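Carbonic anhydrase (Neosartorya fumigata, PDB 7COI) probably catalyses the reversible hydration of carbon dioxide to hydrogencarbonate and a proton, as a beta-class enzyme carrying one zinc ion per subunit. Local coordinates at residues Ala161-Arg166 with Val241-Gln246; Ala234-Ser239 with Lys277-Ser282. All blocks are in the same frame, centred on the assembly; numbering follows the deposited sequence.

Interaction 1: Ala161-Arg166 with Val241-Gln246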
ATOM      1  N   ALA A 161      -8.018  -5.205  16.501  1.00 18.26           N
ATOM      2  CA  ALA A 161      -7.712  -6.059  17.661  1.00 17.58           C
ATOM      3  C   ALA A 161      -7.551  -5.173  18.916  1.00 18.13           C
ATOM      4  O   ALA A 161      -8.052  -5.547  19.996  1.00 17.87           O
ATOM      5  CB  ALA A 161      -6.480  -6.862  17.421  1.00 17.78           C
ATOM      6  N   VAL A 162      -6.781  -4.104  18.802  1.00 18.29           N
ATOM      7  CA  VAL A 162      -6.348  -3.320  19.988  1.00 19.47           C
ATOM      8  C   VAL A 162      -7.484  -2.400  20.437  1.00 21.09           C
ATOM      9  O   VAL A 162      -7.807  -2.400  21.647  1.00 21.77           O
ATOM     10  CB  VAL A 162      -5.034  -2.575  19.747  1.00 20.70           C
ATOM     11  CG1 VAL A 162      -4.684  -1.713  20.947  1.00 21.84           C
ATOM     12  CG2 VAL A 162      -3.910  -3.540  19.478  1.00 20.65           C
ATOM     13  N   ARG A 163      -8.114  -1.663  19.529  1.00 19.14           N
ATOM     14  CA  ARG A 163      -9.119  -0.656  19.929  1.00 22.39           C
ATOM     15  C   ARG A 163     -10.477  -1.326  20.124  1.00 24.99           C
ATOM     16  O   ARG A 163     -11.159  -0.999  21.118  1.00 23.43           O
ATOM     17  CB  ARG A 163      -9.225   0.489  18.926  1.00 22.07           C
ATOM     18  CG  ARG A 163     -10.251   1.559  19.304  1.00 25.30           C
ATOM     19  CD  ARG A 163     -10.216   2.779  18.402  1.00 27.30           C
ATOM     20  NE  ARG A 163      -8.897   3.405  18.362  1.00 30.43           N
ATOM     21  CZ  ARG A 163      -8.399   4.198  19.337  1.00 37.76           C
ATOM     22  NH1 ARG A 163      -9.095   4.430  20.444  1.00 43.29           N
ATOM     23  NH2 ARG A 163      -7.197   4.738  19.234  1.00 36.42           N
ATOM     24  N   HIS A 164     -10.895  -2.201  19.207  1.00 20.46           N
ATOM     25  CA  HIS A 164     -12.283  -2.704  19.153  1.00 21.98           C
ATOM     26  C   HIS A 164     -12.411  -3.994  19.981  1.00 23.50           C
ATOM     27  O   HIS A 164     -13.297  -4.044  20.817  1.00 22.91           O
ATOM     28  CB  HIS A 164     -12.752  -2.783  17.715  1.00 23.05           C
ATOM     29  CG  HIS A 164     -12.798  -1.436  17.092  1.00 25.81           C
ATOM     30  ND1 HIS A 164     -13.713  -0.488  17.493  1.00 30.79           N
ATOM     31  CD2 HIS A 164     -12.024  -0.843  16.159  1.00 27.37           C
ATOM     32  CE1 HIS A 164     -13.526   0.621  16.788  1.00 34.80           C
ATOM     33  NE2 HIS A 164     -12.487   0.423  15.958  1.00 30.64           N
ATOM     34  N   LEU A 165     -11.531  -4.980  19.838  1.00 17.84           N
ATOM     35  CA  LEU A 165     -11.638  -6.217  20.642  1.00 19.89           C
ATOM     36  C   LEU A 165     -10.900  -6.052  21.980  1.00 18.36           C
ATOM     37  O   LEU A 165     -11.107  -6.906  22.853  1.00 18.79           O
ATOM     38  CB  LEU A 165     -11.074  -7.389  19.822  1.00 17.76           C
ATOM     39  CG  LEU A 165     -11.830  -7.689  18.523  1.00 19.76           C
ATOM     40  CD1 LEU A 165     -11.189  -8.876  17.799  1.00 18.90           C
ATOM     41  CD2 LEU A 165     -13.317  -7.944  18.772  1.00 20.91           C
ATOM     42  N   ARG A 166     -10.039  -5.053  22.130  1.00 20.21           N
ATOM     43  CA  ARG A 166      -9.260  -4.805  23.372  1.00 21.14           C
ATOM     44  C   ARG A 166      -8.494  -6.059  23.787  1.00 21.84           C
ATOM     45  O   ARG A 166      -8.535  -6.477  24.984  1.00 22.34           O
ATOM     46  CB  ARG A 166     -10.189  -4.275  24.468  1.00 23.88           C
ATOM     47  CG  ARG A 166     -10.781  -2.911  24.151  1.00 25.94           C
ATOM     48  CD  ARG A 166     -11.775  -2.410  25.203  1.00 28.04           C
ATOM     49  NE  ARG A 166     -11.174  -2.338  26.524  1.00 28.72           N
ATOM     50  CZ  ARG A 166     -10.422  -1.331  26.982  1.00 30.73           C
ATOM     51  NH1 ARG A 166     -10.182  -0.277  26.217  1.00 29.34           N
ATOM     52  NH2 ARG A 166      -9.921  -1.391  28.210  1.00 30.56           N
ATOM     53  N   VAL A 241      -1.484   1.270  19.864  1.00 20.30           N
ATOM     54  CA  VAL A 241      -0.762   0.306  20.725  1.00 20.09           C
ATOM     55  C   VAL A 241      -0.223   1.029  21.968  1.00 21.83           C
ATOM     56  O   VAL A 241      -0.408   0.496  23.090  1.00 20.70           O
ATOM     57  CB  VAL A 241       0.357  -0.395  19.941  1.00 20.09           C
ATOM     58  CG1 VAL A 241       1.208  -1.286  20.827  1.00 19.51           C
ATOM     59  CG2 VAL A 241      -0.241  -1.188  18.778  1.00 22.31           C
ATOM     60  N   LEU A 242       0.466   2.150  21.793  1.00 21.84           N
ATOM     61  CA  LEU A 242       1.050   2.889  22.958  1.00 24.30           C
ATOM     62  C   LEU A 242      -0.064   3.259  23.946  1.00 23.90           C
ATOM     63  O   LEU A 242       0.164   3.099  25.170  1.00 24.34           O
ATOM     64  CB  LEU A 242       1.792   4.133  22.471  1.00 23.53           C
ATOM     65  CG  LEU A 242       3.057   3.842  21.679  1.00 22.83           C
ATOM     66  CD1 LEU A 242       3.512   5.068  20.916  1.00 23.38           C
ATOM     67  CD2 LEU A 242       4.153   3.314  22.575  1.00 23.55           C
ATOM     68  N   GLU A 243      -1.209   3.720  23.455  1.00 22.94           N
ATOM     69  CA  GLU A 243      -2.382   4.075  24.291  1.00 27.23           C
ATOM     70  C   GLU A 243      -2.801   2.853  25.136  1.00 29.15           C
ATOM     71  O   GLU A 243      -3.027   2.985  26.364  1.00 20.94           O
ATOM     72  CB  GLU A 243      -3.553   4.555  23.431  1.00 28.95           C
ATOM     73  CG  GLU A 243      -3.379   5.898  22.740  1.00 36.48           C
ATOM     74  CD  GLU A 243      -4.374   6.094  21.594  1.00 42.88           C
ATOM     75  OE1 GLU A 243      -5.475   5.466  21.647  1.00 47.59           O
ATOM     76  OE2 GLU A 243      -4.042   6.810  20.609  1.00 47.62           O
ATOM     77  N   ALA A 244      -2.911   1.669  24.525  1.00 23.43           N
ATOM     78  CA  ALA A 244      -3.362   0.426  25.198  1.00 23.06           C
ATOM     79  C   ALA A 244      -2.311  -0.037  26.206  1.00 20.70           C
ATOM     80  O   ALA A 244      -2.690  -0.612  27.258  1.00 22.68           O
ATOM     81  CB  ALA A 244      -3.651  -0.661  24.181  1.00 21.56           C
ATOM     82  N   MET A 245      -1.033   0.163  25.907  1.00 22.07           N
ATOM     83  CA  MET A 245       0.043  -0.221  26.844  1.00 25.65           C
ATOM     84  C   MET A 245      -0.084   0.646  28.116  1.00 26.86           C
ATOM     85  O   MET A 245       0.012   0.087  29.200  1.00 26.49           O
ATOM     86  CB  MET A 245       1.413  -0.072  26.202  1.00 26.11           C
ATOM     87  CG  MET A 245       1.634  -1.101  25.124  1.00 26.42           C
ATOM     88  SD  MET A 245       3.116  -0.771  24.204  1.00 30.09           S
ATOM     89  CE  MET A 245       4.328  -1.631  25.205  1.00 36.39           C
ATOM     90  N   GLN A 246      -0.338   1.938  27.985  1.00 27.37           N
ATOM     91  CA  GLN A 246      -0.515   2.886  29.134  1.00 30.11           C
ATOM     92  C   GLN A 246      -1.857   2.661  29.858  1.00 32.93           C
ATOM     93  O   GLN A 246      -1.872   2.658  31.116  1.00 29.13           O
ATOM     94  CB  GLN A 246      -0.438   4.317  28.618  1.00 31.02           C
ATOM     95  CG  GLN A 246       0.928   4.693  28.091  1.00 32.18           C
ATOM     96  CD  GLN A 246       1.027   6.196  27.993  1.00 34.48           C
ATOM     97  OE1 GLN A 246       1.854   6.819  28.652  1.00 39.96           O
ATOM     98  NE2 GLN A 246       0.177   6.792  27.172  1.00 32.19           N
TER
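Val-162 faces Val-241 and Ala-244, and the two segments come nearest here, with 6.7 Å between the CA atoms of Val-162 and Val-241. Its two methyls divide the work. CG1, set anti to the backbone N (chi1 176°), presses on the helix one turn further along, where it meets Ala-244 CB at 3.6 Å. CG2 makes the looser approach, 4.4 Å to CG2 of Val-241, whose own side chain starts off away from this helix. The small methyl of Ala-244 lets CG1 come in close. Val-162 O, in turn, accepts a hydrogen bond from Arg-248 NH2, further along the second helix.

The packing belongs to the alpha/beta core of the beta-class fold: helix 152-164 is the connection between parallel strands 137-142 and 169-175, while helix 239-248 leads into strand 251-257, the next neighbour of 169-175 in the sheet.

Beyond this buried apolar patch, the exposed Arg-163 reaches across to the second helix. Its chain leaves extended and bends at chi3, which swings NH2 across to Glu-243 OE1 in a 3.1 Å salt bridge. The hydrogen bond within it is bent, 146° at the hydrogen, and enters on the syn side of the carboxylate, whose plane is turned 53° from the guanidinium. Both charged groups have a second hold: Arg-163 NE pairs with Glu-159 OE2 on its own helix, and Glu-243 OE2 bonds to Ser-239 OG, so the pairing probably fixes the rotation of both groups. Nearer its root, Arg-163 CG lies 4.1 Å above the plane of the His-164 ring, over its centre. Arg-166 leaves helical geometry with positive phi, and its NH2 forms a salt bridge with Glu-247 OE2, just beyond Gln-246.

Interaction 2: Ala234-Ser239 with Lys277-Ser282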
ATOM      1  N   ALA A 234       8.126  -1.674  15.387  1.00 19.35           N
ATOM      2  CA  ALA A 234       7.154  -1.092  14.437  1.00 18.93           C
ATOM      3  C   ALA A 234       5.761  -1.114  15.054  1.00 19.38           C
ATOM      4  O   ALA A 234       5.004  -0.155  14.878  1.00 21.17           O
ATOM      5  CB  ALA A 234       7.199  -1.846  13.136  1.00 22.16           C
ATOM      6  N   LEU A 235       5.410  -2.201  15.747  1.00 21.04           N
ATOM      7  CA  LEU A 235       4.082  -2.386  16.367  1.00 20.33           C
ATOM      8  C   LEU A 235       3.875  -1.284  17.406  1.00 22.23           C
ATOM      9  O   LEU A 235       2.775  -0.729  17.448  1.00 21.11           O
ATOM     10  CB  LEU A 235       4.055  -3.788  16.997  1.00 21.23           C
ATOM     11  CG  LEU A 235       2.854  -4.123  17.844  1.00 22.84           C
ATOM     12  CD1 LEU A 235       1.595  -4.195  16.978  1.00 24.49           C
ATOM     13  CD2 LEU A 235       3.100  -5.467  18.534  1.00 22.76           C
ATOM     14  N   THR A 236       4.904  -0.962  18.202  1.00 20.26           N
ATOM     15  CA  THR A 236       4.795   0.058  19.269  1.00 21.90           C
ATOM     16  C   THR A 236       4.904   1.485  18.722  1.00 22.99           C
ATOM     17  O   THR A 236       4.548   2.392  19.478  1.00 22.53           O
ATOM     18  CB  THR A 236       5.803  -0.213  20.393  1.00 21.07           C
ATOM     19  OG1 THR A 236       7.130  -0.202  19.882  1.00 21.52           O
ATOM     20  CG2 THR A 236       5.558  -1.540  21.073  1.00 23.50           C
ATOM     21  N   GLN A 237       5.315   1.685  17.469  1.00 23.57           N
ATOM     22  CA  GLN A 237       5.329   3.010  16.782  1.00 25.21           C
ATOM     23  C   GLN A 237       3.953   3.290  16.187  1.00 27.14           C
ATOM     24  O   GLN A 237       3.858   3.695  15.021  1.00 32.06           O
ATOM     25  CB  GLN A 237       6.437   3.073  15.746  1.00 23.05           C
ATOM     26  CG  GLN A 237       7.816   3.058  16.391  1.00 24.09           C
ATOM     27  CD  GLN A 237       8.951   3.049  15.394  1.00 25.91           C
ATOM     28  OE1 GLN A 237       8.863   2.436  14.339  1.00 27.19           O
ATOM     29  NE2 GLN A 237      10.048   3.713  15.737  1.00 26.34           N
ATOM     30  N   LYS A 238       2.924   2.979  16.954  1.00 25.09           N
ATOM     31  CA  LYS A 238       1.514   3.160  16.579  1.00 21.89           C
ATOM     32  C   LYS A 238       0.822   3.692  17.820  1.00 24.18           C
ATOM     33  O   LYS A 238       0.899   3.019  18.873  1.00 22.21           O
ATOM     34  CB  LYS A 238       0.890   1.846  16.140  1.00 22.35           C
ATOM     35  CG  LYS A 238       1.515   1.253  14.888  1.00 20.63           C
ATOM     36  CD  LYS A 238       0.806  -0.010  14.423  1.00 21.21           C
ATOM     37  CE  LYS A 238       1.593  -0.715  13.327  1.00 19.92           C
ATOM     38  NZ  LYS A 238       1.751   0.157  12.141  1.00 19.50           N
ATOM     39  N   SER A 239       0.147   4.818  17.691  1.00 23.46           N
ATOM     40  CA  SER A 239      -0.529   5.453  18.848  1.00 26.04           C
ATOM     41  C   SER A 239      -1.519   4.469  19.484  1.00 23.14           C
ATOM     42  O   SER A 239      -1.589   4.414  20.747  1.00 22.80           O
ATOM     43  CB  SER A 239      -1.200   6.735  18.465  1.00 26.67           C
ATOM     44  OG  SER A 239      -1.569   7.431  19.651  1.00 29.64           O
ATOM     45  N   LYS A 277       9.881   5.857  26.232  1.00 38.63           N
ATOM     46  CA  LYS A 277       9.590   7.279  26.568  1.00 41.70           C
ATOM     47  C   LYS A 277       9.709   8.126  25.290  1.00 32.88           C
ATOM     48  O   LYS A 277       8.788   8.919  25.028  1.00 29.90           O
ATOM     49  CB  LYS A 277      10.504   7.778  27.687  1.00 47.63           C
ATOM     50  CG  LYS A 277      10.320   7.017  28.993  1.00 59.99           C
ATOM     51  CD  LYS A 277      10.864   7.734  30.184  1.00 71.94           C
ATOM     52  CE  LYS A 277      10.760   6.903  31.447  1.00 73.30           C
ATOM     53  NZ  LYS A 277      10.928   7.740  32.656  1.00 76.21           N
ATOM     54  N   ALA A 278      10.799   7.972  24.539  1.00 29.53           N
ATOM     55  CA  ALA A 278      11.021   8.698  23.265  1.00 30.66           C
ATOM     56  C   ALA A 278       9.905   8.335  22.265  1.00 28.49           C
ATOM     57  O   ALA A 278       9.426   9.220  21.512  1.00 26.05           O
ATOM     58  CB  ALA A 278      12.393   8.370  22.718  1.00 30.45           C
ATOM     59  N   ARG A 279       9.501   7.058  22.259  1.00 28.30           N
ATOM     60  CA  ARG A 279       8.469   6.561  21.302  1.00 28.37           C
ATOM     61  C   ARG A 279       7.126   7.200  21.642  1.00 27.40           C
ATOM     62  O   ARG A 279       6.440   7.678  20.756  1.00 24.29           O
ATOM     63  CB  ARG A 279       8.397   5.036  21.346  1.00 28.80           C
ATOM     64  CG  ARG A 279       7.571   4.440  20.215  1.00 29.61           C
ATOM     65  CD  ARG A 279       7.942   3.007  19.920  1.00 27.67           C
ATOM     66  NE  ARG A 279       9.365   2.907  19.690  1.00 27.82           N
ATOM     67  CZ  ARG A 279      10.151   1.909  20.086  1.00 28.20           C
ATOM     68  NH1 ARG A 279       9.661   0.821  20.652  1.00 27.55           N
ATOM     69  NH2 ARG A 279      11.448   1.986  19.887  1.00 30.16           N
ATOM     70  N   LEU A 280       6.772   7.239  22.929  1.00 29.54           N
ATOM     71  CA  LEU A 280       5.529   7.895  23.424  1.00 29.35           C
ATOM     72  C   LEU A 280       5.500   9.345  22.928  1.00 27.56           C
ATOM     73  O   LEU A 280       4.483   9.785  22.336  1.00 27.51           O
ATOM     74  CB  LEU A 280       5.568   7.859  24.959  1.00 32.94           C
ATOM     75  CG  LEU A 280       4.395   7.336  25.781  1.00 36.81           C
ATOM     76  CD1 LEU A 280       3.412   6.445  25.010  1.00 35.03           C
ATOM     77  CD2 LEU A 280       4.951   6.625  27.017  1.00 35.73           C
ATOM     78  N   THR A 281       6.587  10.087  23.177  1.00 26.37           N
ATOM     79  CA  THR A 281       6.698  11.518  22.808  1.00 26.82           C
ATOM     80  C   THR A 281       6.501  11.653  21.296  1.00 25.09           C
ATOM     81  O   THR A 281       5.814  12.593  20.877  1.00 25.50           O
ATOM     82  CB  THR A 281       8.069  12.070  23.202  1.00 29.57           C
ATOM     83  OG1 THR A 281       8.182  11.874  24.617  1.00 29.62           O
ATOM     84  CG2 THR A 281       8.246  13.515  22.786  1.00 28.85           C
ATOM     85  N   SER A 282       7.098  10.738  20.529  1.00 24.11           N
ATOM     86  CA  SER A 282       7.229  10.842  19.053  1.00 24.22           C
ATOM     87  C   SER A 282       5.961  10.344  18.352  1.00 23.65           C
ATOM     88  O   SER A 282       5.727  10.813  17.228  1.00 22.35           O
ATOM     89  CB  SER A 282       8.419  10.088  18.562  1.00 24.35           C
ATOM     90  OG  SER A 282       9.617  10.641  19.072  1.00 27.50           O
TER
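Arg-279 reaches from the C-terminal helix to Thr-236, and the polar part of the contact is a single hydrogen bond from Arg-279 NH1 to Thr-236 OG1, 2.8 Å long and bent to 137° at the hydrogen. The hydroxyl sits between the backbone N and the carbonyl carbon (chi1 59°), close to the carbonyls of Leu-232 and Lys-233, to which it is also hydrogen-bonded. It thus joins the last turn of its helix to the guanidinium, approaching near the guanidinium edge but tilted from its plane.

Van der Waals packing follows the arginine chain. With CG anti to the backbone N and chi2 extended, Arg-279 CD is carried to 3.5 Å from Gln-237 CG; the bend at chi3 then turns NE and the guanidinium, bringing NH1 to Thr-236. The same Arg-279 CD also lies against the backbone oxygen Thr-236 O, at 3.5 Å. Gln-237 runs across Arg-279 at about a right angle, its amide plane 85° from the guanidinium.

The site is a helix end: helix 216-236 stops at Thr-236, Gln-237 breaks away from helical geometry, and Lys-238 is the N-cap of helix 239-248, while helix 273-283 lies across this corner.

A salt bridge and hydrogen bonds of the Gln-237 side-chain amide tie the corner to another chain. Glu-205 OE2 of the third subunit receives both Arg-279 NE and Gln-237 NE2, and Gln-237 OE1 takes Gln-202 NE2 of that subunit; Arg-279 NH1 also pairs with Glu-271 within its own chain.

Interactions 1 and 2 have centres 13 Å apart, joined by the turn that runs from helix 216-236 into helix 239-248. Val-241, which packs in interaction 1, also places CG2 3.3 Å from Leu-235 O, and Leu-242 CB lies 3.8 Å from Leu-280 CD1. Helix 239-248 therefore stands between helix 152-164 and helix 273-283. Ser-239 belongs to the 234-239 segment of interaction 2, yet it holds the Glu-243 carboxylate through the oxygen that Arg-163 does not use. Both contacts are remote from the zinc held by Cys-119, His-175 and Cys-178. The pairs of interaction 1 lie within the chain, though His-164 beside them touches Leu-190 of the second subunit; interaction 2 meets the third subunit.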